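Long-range contact in MlnE (Bacillus amyloliquefaciens subsp. plantarum, PDB 5D2E), which belongs to the macrolactin polyketide assembly line, its N-terminal B-type ketoreductase probably reducing beta-keto intermediates with NADPH: residues 54-65 against 123-132. Residues are numbered along the deposited sequence; the frame is centred on the assembly and turned at random.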
loop_
_atom_site.group_PDB
_atom_site.type_symbol
_atom_site.label_atom_id
_atom_site.label_comp_id
_atom_site.label_asym_id
_atom_site.label_seq_id
_atom_site.Cartn_x
_atom_site.Cartn_y
_atom_site.Cartn_z
ATOM N N PRO A 54 -23.580 15.245 12.123
ATOM C CA PRO A 54 -22.453 14.933 12.994
ATOM C C PRO A 54 -22.895 14.892 14.464
ATOM O O PRO A 54 -23.905 15.523 14.815
ATOM C CB PRO A 54 -21.490 16.091 12.739
ATOM C CG PRO A 54 -21.920 16.750 11.476
ATOM C CD PRO A 54 -23.382 16.482 11.338
ATOM N N HIS A 55 -22.138 14.210 15.311
ATOM C CA HIS A 55 -22.486 14.083 16.758
ATOM C C HIS A 55 -22.213 15.322 17.618
ATOM O O HIS A 55 -22.742 15.411 18.709
ATOM C CB HIS A 55 -21.783 12.866 17.414
ATOM C CG HIS A 55 -22.649 11.639 17.495
ATOM N ND1 HIS A 55 -22.175 10.370 17.231
ATOM C CD2 HIS A 55 -23.964 11.492 17.794
ATOM C CE1 HIS A 55 -23.157 9.495 17.361
ATOM N NE2 HIS A 55 -24.254 10.151 17.701
ATOM N N THR A 56 -21.362 16.246 17.156
ATOM C CA THR A 56 -21.162 17.552 17.809
ATOM C C THR A 56 -21.627 18.610 16.852
ATOM O O THR A 56 -21.762 18.350 15.655
ATOM C CB THR A 56 -19.692 17.817 18.107
ATOM O OG1 THR A 56 -18.975 17.915 16.862
ATOM C CG2 THR A 56 -19.130 16.683 18.935
ATOM N N LYS A 57 -21.892 19.794 17.369
ATOM C CA LYS A 57 -22.390 20.843 16.543
ATOM C C LYS A 57 -21.247 21.805 16.223
ATOM O O LYS A 57 -21.098 22.842 16.852
ATOM C CB LYS A 57 -23.562 21.512 17.243
ATOM C CG LYS A 57 -24.171 22.668 16.464
ATOM C CD LYS A 57 -25.576 23.014 16.973
ATOM C CE LYS A 57 -25.595 23.349 18.460
ATOM N NZ LYS A 57 -26.968 23.667 18.921
ATOM N N GLU A 58 -20.419 21.433 15.248
ATOM C CA GLU A 58 -19.231 22.146 14.901
ATOM C C GLU A 58 -19.111 22.204 13.382
ATOM O O GLU A 58 -19.748 21.428 12.710
ATOM C CB GLU A 58 -18.038 21.407 15.496
ATOM C CG GLU A 58 -17.882 21.635 16.991
ATOM C CD GLU A 58 -16.716 20.848 17.477
ATOM O OE1 GLU A 58 -15.588 21.354 17.430
ATOM O OE2 GLU A 58 -16.904 19.660 17.776
ATOM N N PRO A 59 -18.303 23.143 12.847
ATOM C CA PRO A 59 -18.202 23.356 11.410
ATOM C C PRO A 59 -17.687 22.089 10.683
ATOM O O PRO A 59 -16.934 21.289 11.227
ATOM C CB PRO A 59 -17.247 24.525 11.289
ATOM C CG PRO A 59 -17.338 25.245 12.630
ATOM C CD PRO A 59 -17.509 24.122 13.603
ATOM N N ILE A 60 -18.247 21.887 9.522
ATOM C CA ILE A 60 -17.902 20.826 8.593
ATOM C C ILE A 60 -17.139 21.445 7.397
ATOM O O ILE A 60 -17.569 22.498 6.847
ATOM C CB ILE A 60 -19.182 20.201 8.070
ATOM C CG1 ILE A 60 -19.962 19.599 9.215
ATOM C CG2 ILE A 60 -18.880 19.195 6.939
ATOM C CD1 ILE A 60 -21.411 19.297 8.808
ATOM N N LEU A 61 -16.035 20.831 6.989
ATOM C CA LEU A 61 -15.216 21.310 5.894
ATOM C C LEU A 61 -15.191 20.199 4.848
ATOM O O LEU A 61 -14.801 19.087 5.153
ATOM C CB LEU A 61 -13.804 21.605 6.401
ATOM C CG LEU A 61 -12.787 21.946 5.344
ATOM C CD1 LEU A 61 -13.166 23.203 4.581
ATOM C CD2 LEU A 61 -11.435 22.159 6.039
ATOM N N PHE A 62 -15.581 20.512 3.614
ATOM C CA PHE A 62 -15.767 19.543 2.559
ATOM C C PHE A 62 -14.971 19.968 1.398
ATOM O O PHE A 62 -15.186 21.077 0.879
ATOM C CB PHE A 62 -17.292 19.574 2.188
ATOM C CG PHE A 62 -17.806 18.365 1.423
ATOM C CD1 PHE A 62 -17.360 18.089 0.153
ATOM C CD2 PHE A 62 -18.733 17.519 1.986
ATOM C CE1 PHE A 62 -17.809 17.000 -0.569
ATOM C CE2 PHE A 62 -19.210 16.390 1.267
ATOM C CZ PHE A 62 -18.726 16.146 -0.010
ATOM N N PHE A 63 -14.083 19.083 0.920
ATOM C CA PHE A 63 -13.247 19.310 -0.232
ATOM C C PHE A 63 -13.816 18.455 -1.359
ATOM O O PHE A 63 -14.015 17.242 -1.174
ATOM C CB PHE A 63 -11.812 18.833 0.035
ATOM C CG PHE A 63 -11.036 19.630 1.071
ATOM C CD1 PHE A 63 -10.510 20.850 0.768
ATOM C CD2 PHE A 63 -10.812 19.117 2.343
ATOM C CE1 PHE A 63 -9.791 21.564 1.683
ATOM C CE2 PHE A 63 -10.102 19.839 3.300
ATOM C CZ PHE A 63 -9.566 21.070 2.940
ATOM N N CYS A 64 -14.022 19.056 -2.536
ATOM C CA CYS A 64 -14.618 18.346 -3.679
ATOM C C CYS A 64 -14.035 18.971 -4.900
ATOM O O CYS A 64 -13.692 20.143 -4.899
ATOM C CB CYS A 64 -16.166 18.483 -3.659
ATOM S SG CYS A 64 -17.025 17.329 -4.815
ATOM N N GLU A 65 -13.947 18.226 -5.972
ATOM C CA GLU A 65 -13.330 18.761 -7.173
ATOM C C GLU A 65 -14.217 19.867 -7.787
ATOM O O GLU A 65 -13.707 20.856 -8.310
ATOM C CB GLU A 65 -13.012 17.625 -8.170
ATOM C CG GLU A 65 -11.944 17.940 -9.205
ATOM C CD GLU A 65 -10.540 18.243 -8.633
ATOM O OE1 GLU A 65 -9.858 17.428 -7.914
ATOM O OE2 GLU A 65 -10.087 19.338 -8.983
ATOM N N ILE A 123 -13.897 30.177 12.440
ATOM C CA ILE A 123 -14.502 28.940 11.965
ATOM C C ILE A 123 -13.448 27.820 12.225
ATOM O O ILE A 123 -12.426 27.788 11.571
ATOM C CB ILE A 123 -14.909 29.047 10.471
ATOM C CG1 ILE A 123 -16.125 29.975 10.380
ATOM C CG2 ILE A 123 -15.463 27.723 9.978
ATOM C CD1 ILE A 123 -16.486 30.406 8.991
ATOM N N ARG A 124 -13.708 26.929 13.185
ATOM C CA ARG A 124 -12.808 25.849 13.570
ATOM C C ARG A 124 -13.481 24.483 13.212
ATOM O O ARG A 124 -14.349 23.998 13.927
ATOM C CB ARG A 124 -12.542 25.901 15.095
ATOM C CG ARG A 124 -11.820 24.632 15.640
ATOM C CD ARG A 124 -11.465 24.710 17.130
ATOM N NE ARG A 124 -10.442 25.725 17.355
ATOM C CZ ARG A 124 -9.976 26.083 18.537
ATOM N NH1 ARG A 124 -10.417 25.489 19.628
ATOM N NH2 ARG A 124 -9.021 26.999 18.597
ATOM N N PRO A 125 -13.132 23.914 12.053
ATOM C CA PRO A 125 -13.800 22.668 11.613
ATOM C C PRO A 125 -13.449 21.535 12.521
ATOM O O PRO A 125 -12.308 21.477 13.018
ATOM C CB PRO A 125 -13.219 22.423 10.226
ATOM C CG PRO A 125 -12.616 23.705 9.779
ATOM C CD PRO A 125 -12.237 24.458 11.036
ATOM N N ARG A 126 -14.394 20.639 12.723
ATOM C CA ARG A 126 -14.141 19.390 13.342
ATOM C C ARG A 126 -14.307 18.213 12.352
ATOM O O ARG A 126 -13.475 17.333 12.268
ATOM C CB ARG A 126 -15.086 19.169 14.476
ATOM C CG ARG A 126 -14.377 18.453 15.637
ATOM C CD ARG A 126 -15.175 17.305 16.058
ATOM N NE ARG A 126 -14.454 16.429 16.978
ATOM C CZ ARG A 126 -14.476 16.568 18.288
ATOM N NH1 ARG A 126 -15.091 17.608 18.833
ATOM N NH2 ARG A 126 -13.858 15.688 19.058
ATOM N N HIS A 127 -15.345 18.249 11.536
ATOM C CA HIS A 127 -15.572 17.198 10.558
ATOM C C HIS A 127 -15.094 17.588 9.206
ATOM O O HIS A 127 -15.573 18.541 8.658
ATOM C CB HIS A 127 -17.041 16.862 10.529
ATOM C CG HIS A 127 -17.612 16.792 11.901
ATOM N ND1 HIS A 127 -17.615 15.628 12.636
ATOM C CD2 HIS A 127 -18.014 17.777 12.743
ATOM C CE1 HIS A 127 -18.063 15.875 13.845
ATOM N NE2 HIS A 127 -18.317 17.172 13.936
ATOM N N ILE A 128 -14.149 16.816 8.656
ATOM C CA ILE A 128 -13.539 17.105 7.403
ATOM C C ILE A 128 -13.895 15.978 6.469
ATOM O O ILE A 128 -13.758 14.821 6.866
ATOM C CB ILE A 128 -11.991 17.109 7.488
ATOM C CG1 ILE A 128 -11.447 17.908 8.668
ATOM C CG2 ILE A 128 -11.414 17.545 6.190
ATOM C CD1 ILE A 128 -11.991 19.266 8.838
ATOM N N ILE A 129 -14.367 16.337 5.264
ATOM C CA ILE A 129 -14.699 15.417 4.206
ATOM C C ILE A 129 -13.728 15.715 3.050
ATOM O O ILE A 129 -13.654 16.794 2.524
ATOM C CB ILE A 129 -16.136 15.465 3.695
ATOM C CG1 ILE A 129 -17.158 15.345 4.850
ATOM C CG2 ILE A 129 -16.332 14.460 2.550
ATOM C CD1 ILE A 129 -17.125 14.079 5.579
ATOM N N HIS A 130 -12.942 14.694 2.675
ATOM C CA HIS A 130 -12.059 14.830 1.547
ATOM C C HIS A 130 -12.586 13.945 0.445
ATOM O O HIS A 130 -12.533 12.695 0.520
ATOM C CB HIS A 130 -10.664 14.411 1.950
ATOM C CG HIS A 130 -9.633 14.701 0.913
ATOM N ND1 HIS A 130 -9.385 13.850 -0.141
ATOM C CD2 HIS A 130 -8.734 15.714 0.797
ATOM C CE1 HIS A 130 -8.437 14.355 -0.912
ATOM N NE2 HIS A 130 -7.994 15.468 -0.343
ATOM N N PHE A 131 -13.124 14.565 -0.601
ATOM C CA PHE A 131 -13.675 13.813 -1.704
ATOM C C PHE A 131 -13.245 14.362 -3.067
ATOM O O PHE A 131 -14.054 14.933 -3.812
ATOM C CB PHE A 131 -15.219 13.832 -1.601
ATOM C CG PHE A 131 -15.952 12.973 -2.663
ATOM C CD1 PHE A 131 -15.389 11.864 -3.217
ATOM C CD2 PHE A 131 -17.228 13.295 -3.041
ATOM C CE1 PHE A 131 -16.094 11.067 -4.141
ATOM C CE2 PHE A 131 -17.926 12.527 -3.958
ATOM C CZ PHE A 131 -17.367 11.395 -4.483
ATOM N N LEU A 132 -12.006 14.130 -3.396
ATOM C CA LEU A 132 -11.402 14.491 -4.659
ATOM C C LEU A 132 -11.077 13.242 -5.505
ATOM O O LEU A 132 -10.828 13.358 -6.703
ATOM C CB LEU A 132 -10.069 15.147 -4.430
ATOM C CG LEU A 132 -10.069 16.401 -3.573
ATOM C CD1 LEU A 132 -8.678 16.975 -3.536
ATOM C CD2 LEU A 132 -11.107 17.435 -4.070
HETATM O O HOH W 1 -15.163 23.905 16.422
HETATM O O HOH W 2 -14.546 15.229 -6.429
#
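Strands 60-64 and 127-132 run side by side in parallel, their axes 4.7 Å apart at the closest, hydrogen-bonded through Leu-61 N to His-127 O (2.9 Å), Ile-129 N to Leu-61 O, Phe-63 N to Ile-129 O and Phe-131 N to Phe-63 O. Pro-59 O starts the ladder, taking Arg-126 N and, weakly, His-127 N. In the loop before strand 60-64, Thr-56 OG1 accepts an in-plane hydrogen bond from His-127 NE2 (3.1 Å), and Pro-54 CB sits over the centre of the imidazole, 3.6 Å from its centroid. Glu-58 OE2 accepts twice: Arg-126 NH1, whose NE also pairs with Glu-172, reaches its syn lone pair in a 2.9 Å salt bridge, and Thr-56 OG1 donates on the anti side, tilted 24° out of the carboxylate plane. A water joins Glu-58 OE1 to Arg-124 O. On one sheet face, Ile-129 CG2 lies over the Phe-62 ring, towards its rim. With CG1 of Ile-129 beside the backbone N (chi1 -52°), CG2 stands anti to that N and reaches the ring. On the other, Ile-128 CD1 packs on Leu-61 CB (3.8 Å) and its CG2 meets the Phe-63 ring edge. The pair lies inside the Rossmann-like half of the ketoreductase that does not hold the NADP: Ile-229 of helix 222-233 covers Phe-62 and Ile-129, helix 141-164 covers Leu-61 and Phe-63, and strands 84-89 and 171-180 flank the pair.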